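Local coordinates for Lin1840 protein (Listeria innocua serovar 6a, PDB 4ZOE) that probably hydrolyses terminal, non-reducing beta-D-glucosyl residues to release beta-D-glucose, as a family 3 glycosidase involved in beta-1,2-glucan metabolism, at residues V500-F505 against D520-L525; I642-Q647 against H701-G706. The protein carries 1 engineered substitution. All blocks are in the same frame, centred on the assembly; numbering follows the deposited sequence.

Contact 1 (V500-F505 against D520-L525)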
loop_
_atom_site.group_PDB
_atom_site.type_symbol
_atom_site.label_atom_id
_atom_site.label_comp_id
_atom_site.label_asym_id
_atom_site.label_seq_id
_atom_site.Cartn_x
_atom_site.Cartn_y
_atom_site.Cartn_z
ATOM N N VAL A 500 20.152 15.285 27.676
ATOM C CA VAL A 500 19.940 13.903 27.363
ATOM C C VAL A 500 20.408 13.555 25.945
ATOM O O VAL A 500 19.985 14.225 24.955
ATOM C CB VAL A 500 18.445 13.543 27.500
ATOM C CG1 VAL A 500 18.225 12.069 27.177
ATOM C CG2 VAL A 500 17.915 13.940 28.857
ATOM N N VAL A 501 21.236 12.495 25.814
ATOM C CA VAL A 501 21.466 11.862 24.518
ATOM C C VAL A 501 20.685 10.539 24.535
ATOM O O VAL A 501 20.919 9.719 25.394
ATOM C CB VAL A 501 22.903 11.254 24.289
ATOM C CG1 VAL A 501 23.081 10.720 22.858
ATOM C CG2 VAL A 501 24.008 12.088 24.778
ATOM N N ILE A 502 19.834 10.268 23.552
ATOM C CA ILE A 502 19.181 8.974 23.394
ATOM C C ILE A 502 19.988 8.181 22.386
ATOM O O ILE A 502 20.278 8.700 21.276
ATOM C CB ILE A 502 17.727 9.159 22.853
ATOM C CG1 ILE A 502 16.875 9.689 23.970
ATOM C CG2 ILE A 502 17.124 7.798 22.378
ATOM C CD1 ILE A 502 15.481 10.185 23.609
ATOM N N THR A 503 20.429 7.015 22.777
ATOM C CA THR A 503 21.108 6.113 21.927
ATOM C C THR A 503 20.062 5.021 21.603
ATOM O O THR A 503 19.649 4.313 22.444
ATOM C CB THR A 503 22.334 5.426 22.584
ATOM O OG1 THR A 503 21.983 4.922 23.888
ATOM C CG2 THR A 503 23.430 6.393 22.773
ATOM N N LEU A 504 19.596 4.967 20.364
ATOM C CA LEU A 504 18.489 4.083 19.935
ATOM C C LEU A 504 18.994 2.841 19.160
ATOM O O LEU A 504 19.780 2.992 18.219
ATOM C CB LEU A 504 17.550 4.883 19.040
ATOM C CG LEU A 504 16.326 4.156 18.519
ATOM C CD1 LEU A 504 15.357 3.940 19.672
ATOM C CD2 LEU A 504 15.686 4.948 17.425
ATOM N N PHE A 505 18.607 1.656 19.621
ATOM C CA PHE A 505 18.922 0.400 18.973
ATOM C C PHE A 505 17.653 -0.253 18.455
ATOM O O PHE A 505 16.713 -0.488 19.212
ATOM C CB PHE A 505 19.617 -0.512 19.993
ATOM C CG PHE A 505 20.886 0.064 20.516
ATOM C CD1 PHE A 505 20.871 1.005 21.534
ATOM C CD2 PHE A 505 22.093 -0.359 19.972
ATOM C CE1 PHE A 505 22.048 1.540 21.983
ATOM C CE2 PHE A 505 23.270 0.147 20.437
ATOM C CZ PHE A 505 23.239 1.080 21.427
ATOM N N ASP A 520 18.140 16.130 23.842
ATOM C CA ASP A 520 19.028 17.119 23.168
ATOM C C ASP A 520 19.796 16.549 22.017
ATOM O O ASP A 520 20.106 17.239 21.073
ATOM C CB ASP A 520 20.002 17.678 24.185
ATOM C CG ASP A 520 19.293 18.269 25.363
ATOM O OD1 ASP A 520 18.810 19.363 25.186
ATOM O OD2 ASP A 520 19.104 17.618 26.393
ATOM N N ALA A 521 20.105 15.259 22.087
ATOM C CA ALA A 521 20.800 14.536 21.016
ATOM C C ALA A 521 20.114 13.168 20.804
ATOM O O ALA A 521 19.514 12.591 21.738
ATOM C CB ALA A 521 22.341 14.427 21.267
ATOM N N LEU A 522 20.161 12.686 19.569
ATOM C CA LEU A 522 19.597 11.383 19.164
ATOM C C LEU A 522 20.541 10.680 18.203
ATOM O O LEU A 522 20.752 11.174 17.164
ATOM C CB LEU A 522 18.140 11.590 18.582
ATOM C CG LEU A 522 17.473 10.349 17.960
ATOM C CD1 LEU A 522 17.146 9.300 19.034
ATOM C CD2 LEU A 522 16.202 10.770 17.248
ATOM N N LEU A 523 21.049 9.526 18.571
ATOM C CA LEU A 523 21.995 8.714 17.800
ATOM C C LEU A 523 21.332 7.341 17.552
ATOM O O LEU A 523 20.937 6.585 18.459
ATOM C CB LEU A 523 23.350 8.561 18.536
ATOM C CG LEU A 523 24.501 7.817 17.822
ATOM C CD1 LEU A 523 24.897 8.549 16.557
ATOM C CD2 LEU A 523 25.672 7.692 18.832
ATOM N N GLU A 524 21.157 7.088 16.275
ATOM C CA GLU A 524 20.582 5.867 15.756
ATOM C C GLU A 524 21.735 4.875 15.506
ATOM O O GLU A 524 22.473 5.025 14.548
ATOM C CB GLU A 524 19.853 6.147 14.410
ATOM C CG GLU A 524 19.411 4.920 13.627
ATOM C CD GLU A 524 18.371 4.080 14.355
ATOM O OE1 GLU A 524 18.784 3.311 15.264
ATOM O OE2 GLU A 524 17.152 4.158 14.003
ATOM N N LEU A 525 21.838 3.896 16.361
ATOM C CA LEU A 525 22.880 2.884 16.223
ATOM C C LEU A 525 22.433 1.637 15.514
ATOM O O LEU A 525 23.284 0.739 15.225
ATOM C CB LEU A 525 23.308 2.498 17.594
ATOM C CG LEU A 525 24.273 3.276 18.463
ATOM C CD1 LEU A 525 25.543 3.741 17.764
ATOM C CD2 LEU A 525 23.652 4.311 19.345
#
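Leu525 lies alongside the ring of Phe505, the two side chains pointing the same way, and its CB sits over one ring face in a CH-pi contact, 4.1 Å from the centroid and 27° off the normal. One bond farther out, Leu525 CG lies 3.8 Å from Phe505 CZ. Phe505 CG is anti to its own carbonyl carbon (chi1 -60°), which sets the ring with one face toward Leu525 CB. Leu525 also meets Thr503, whose CB lies 3.7 Å from Leu525 CD2. Helix 532-541 closes over this cluster through Thr536 and, farther back along the strands, packs on Val501 and Leu523.

Strands 500-505 and 521-524 are parallel neighbours in the beta-alpha-beta unit built with helix 513-516, inside the mixed sheet of the family 3 C-terminal domain. Four backbone bonds link them from Ile502 to Leu525; the shortest, Leu504 N to Leu523 O at 2.8 Å, is nearly straight. On the sheet face away from helix 532-541, Ile502 CG2 meets Leu522 CD1 at 3.7 Å. Here too Glu524, bent at its second torsion, brings OE1 to 3.1 Å from Leu504 O. Both are acceptors and do not bond each other: Leu504 O takes the N-H of Leu525, while the carboxylate is held by Trp526 N at OE1 and Asn506 ND2 at OE2.

The start of the pair is more open and more polar: Asp520 is partly exposed, and its OD2 receives Val500 N at 2.9 Å, using the lone pair turned away from the other carboxylate oxygen. In return Val500 O accepts both Asp520 N and Ala521 N, the latter at 3.1 Å, each donor in the carbonyl plane.

Contact 2 (I642-Q647 against H701-G706)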
loop_
_atom_site.group_PDB
_atom_site.type_symbol
_atom_site.label_atom_id
_atom_site.label_comp_id
_atom_site.label_asym_id
_atom_site.label_seq_id
_atom_site.Cartn_x
_atom_site.Cartn_y
_atom_site.Cartn_z
ATOM N N ILE A 642 28.644 12.678 -0.235
ATOM C CA ILE A 642 28.209 13.497 -1.315
ATOM C C ILE A 642 27.219 12.646 -2.097
ATOM O O ILE A 642 27.506 11.524 -2.408
ATOM C CB ILE A 642 29.401 13.945 -2.214
ATOM C CG1 ILE A 642 30.415 14.726 -1.358
ATOM C CG2 ILE A 642 28.937 14.716 -3.368
ATOM C CD1 ILE A 642 31.710 15.078 -2.136
ATOM N N GLN A 643 26.043 13.200 -2.361
ATOM C CA GLN A 643 24.976 12.531 -3.170
ATOM C C GLN A 643 24.623 13.283 -4.393
ATOM O O GLN A 643 24.480 14.536 -4.381
ATOM C CB GLN A 643 23.720 12.358 -2.287
ATOM C CG GLN A 643 24.045 11.584 -1.002
ATOM C CD GLN A 643 23.155 11.932 0.179
ATOM O OE1 GLN A 643 21.918 11.964 0.050
ATOM N NE2 GLN A 643 23.761 12.148 1.335
ATOM N N VAL A 644 24.435 12.536 -5.481
ATOM C CA VAL A 644 23.988 13.163 -6.708
ATOM C C VAL A 644 22.699 12.483 -7.146
ATOM O O VAL A 644 22.668 11.291 -7.361
ATOM C CB VAL A 644 25.051 13.081 -7.838
ATOM C CG1 VAL A 644 24.622 13.888 -8.988
ATOM C CG2 VAL A 644 26.432 13.567 -7.359
ATOM N N TYR A 645 21.666 13.312 -7.376
ATOM C CA TYR A 645 20.379 12.874 -7.851
ATOM C C TYR A 645 20.050 13.441 -9.219
ATOM O O TYR A 645 20.537 14.509 -9.605
ATOM C CB TYR A 645 19.297 13.301 -6.844
ATOM C CG TYR A 645 19.465 12.824 -5.432
ATOM C CD1 TYR A 645 20.301 13.464 -4.555
ATOM C CD2 TYR A 645 18.712 11.763 -4.967
ATOM C CE1 TYR A 645 20.439 13.056 -3.249
ATOM C CE2 TYR A 645 18.858 11.278 -3.680
ATOM C CZ TYR A 645 19.731 11.927 -2.815
ATOM O OH TYR A 645 19.841 11.547 -1.539
ATOM N N LEU A 646 19.238 12.715 -9.962
ATOM C CA LEU A 646 18.732 13.150 -11.231
ATOM C C LEU A 646 17.179 13.136 -11.212
ATOM O O LEU A 646 16.563 12.276 -10.566
ATOM C CB LEU A 646 19.145 12.181 -12.305
ATOM C CG LEU A 646 20.337 12.442 -13.208
ATOM C CD1 LEU A 646 20.181 11.598 -14.497
ATOM C CD2 LEU A 646 20.596 13.908 -13.512
ATOM N N GLN A 647 16.567 14.089 -11.890
ATOM C CA GLN A 647 15.172 14.149 -12.149
ATOM C C GLN A 647 14.920 14.307 -13.644
ATOM O O GLN A 647 15.600 15.100 -14.309
ATOM C CB GLN A 647 14.560 15.377 -11.472
ATOM C CG GLN A 647 13.062 15.483 -11.711
ATOM C CD GLN A 647 12.431 16.764 -11.136
ATOM O OE1 GLN A 647 13.111 17.712 -10.723
ATOM N NE2 GLN A 647 11.109 16.773 -11.112
ATOM N N HIS A 701 16.490 17.539 -17.793
ATOM C CA HIS A 701 16.766 16.901 -16.523
ATOM C C HIS A 701 17.290 17.910 -15.496
ATOM O O HIS A 701 17.944 18.942 -15.833
ATOM C CB HIS A 701 17.801 15.757 -16.736
ATOM C CG HIS A 701 17.244 14.636 -17.537
ATOM N ND1 HIS A 701 16.838 13.437 -16.994
ATOM C CD2 HIS A 701 16.939 14.575 -18.846
ATOM C CE1 HIS A 701 16.273 12.707 -17.938
ATOM N NE2 HIS A 701 16.390 13.347 -19.085
ATOM N N ARG A 702 16.991 17.671 -14.230
ATOM C CA ARG A 702 17.657 18.395 -13.169
ATOM C C ARG A 702 18.614 17.531 -12.504
ATOM O O ARG A 702 18.352 16.409 -12.337
ATOM C CB ARG A 702 16.686 18.939 -12.161
ATOM C CG ARG A 702 15.761 19.953 -12.789
ATOM C CD ARG A 702 14.823 20.435 -11.712
ATOM N NE ARG A 702 13.872 21.330 -12.360
ATOM C CZ ARG A 702 12.537 21.169 -12.447
ATOM N NH1 ARG A 702 11.927 20.142 -11.895
ATOM N NH2 ARG A 702 11.807 22.053 -13.112
ATOM N N VAL A 703 19.745 18.092 -12.127
ATOM C CA VAL A 703 20.791 17.415 -11.433
ATOM C C VAL A 703 20.906 18.073 -10.077
ATOM O O VAL A 703 20.904 19.293 -9.991
ATOM C CB VAL A 703 22.180 17.568 -12.175
ATOM C CG1 VAL A 703 23.296 16.711 -11.508
ATOM C CG2 VAL A 703 22.085 17.083 -13.588
ATOM N N PHE A 704 21.018 17.263 -8.997
ATOM C CA PHE A 704 21.007 17.732 -7.616
ATOM C C PHE A 704 22.251 17.230 -6.970
ATOM O O PHE A 704 22.527 16.023 -6.987
ATOM C CB PHE A 704 19.761 17.222 -6.790
ATOM C CG PHE A 704 18.426 17.528 -7.411
ATOM C CD1 PHE A 704 17.884 16.702 -8.331
ATOM C CD2 PHE A 704 17.712 18.644 -7.027
ATOM C CE1 PHE A 704 16.668 16.941 -8.869
ATOM C CE2 PHE A 704 16.475 18.898 -7.539
ATOM C CZ PHE A 704 15.936 18.071 -8.512
ATOM N N VAL A 705 23.049 18.142 -6.411
ATOM C CA VAL A 705 24.213 17.744 -5.725
ATOM C C VAL A 705 24.220 18.212 -4.254
ATOM O O VAL A 705 24.061 19.368 -3.947
ATOM C CB VAL A 705 25.450 18.367 -6.419
ATOM C CG1 VAL A 705 26.707 17.863 -5.710
ATOM C CG2 VAL A 705 25.451 18.009 -7.856
ATOM N N GLY A 706 24.445 17.313 -3.315
ATOM C CA GLY A 706 24.284 17.744 -1.934
ATOM C C GLY A 706 24.681 16.666 -0.955
ATOM O O GLY A 706 25.379 15.688 -1.286
HETATM O O HOH W 1 9.064 19.326 -11.578
#
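Arg702 NH1 is gripped twice at the guanidinium edge: it donates to Gln647 OE1 at 2.9 Å and to a water at 3.0 Å. The same water also takes a weak bond from Gln647 NE2 and so bridges the two side chains. The pair belongs to the fibronectin type III-like domain, where strands 638-648 and 699-706 run antiparallel inside a mixed sheet. Gln647 stretches out fully (chi1 -180°) and Arg702 is extended to NE, which lays them side by side. Their flat ends are turned 56° apart. NH1 meets the amide oxygen from above, 45° out of the carbonyl plane, although that oxygen lies in the guanidinium plane. Beyond, Arg702 NE makes a long, weak ion pair with Glu716.

Next along this face, Gln647 CB touches the edge of the Phe704 ring, 3.7 Å from CE1, and Lys658 adds a cation-pi contact to the ring. Six backbone bonds, two at each hydrogen-bonded pair, join Gln647 to Arg702, Tyr645 to Phe704 and Gln643 to Gly706. The face of Val644, Leu646, Val703 and Val705 is aliphatic. Leu646 CD2 and Val703 CG2 press together at 3.5 Å, and Val644 CG1 meets Val703 CG1 obliquely at 4.0 Å, with Phe678 and Leu680 of strand 673-680 packed on Val644 and Leu646.

At the end of the pair nearest the magnesium ion, the nearest side-chain atoms of His701 and Asp648 are about 3 Å apart; Asp648 is a ligand of the metal together with Thr650. Midway along, Tyr645 and Phe704 touch at their CB atoms; toward the Gly706 end, Tyr645 OH donates to Gln643 OE1 at 2.6 Å, in the carbonyl plane.

In the fold
Contacts 1 and 2 share no element: they lie in different domains, their centres 30 Å apart and their nearest atoms about 15 Å apart, without touching. Both are buried pairings of interior strands. In contact 1 the partners are parallel and close in the chain, joined through a short helix, and helix 532-541 packs on one face. In contact 2 they are antiparallel, separated by 53 residues without helix, with strand 673-680 packed on the face of valines and a leucine. Each has one partly exposed polar residue near an end. Asp520 grips backbone, whereas Arg702 binds a side chain and water. A metal site adjoins only contact 2.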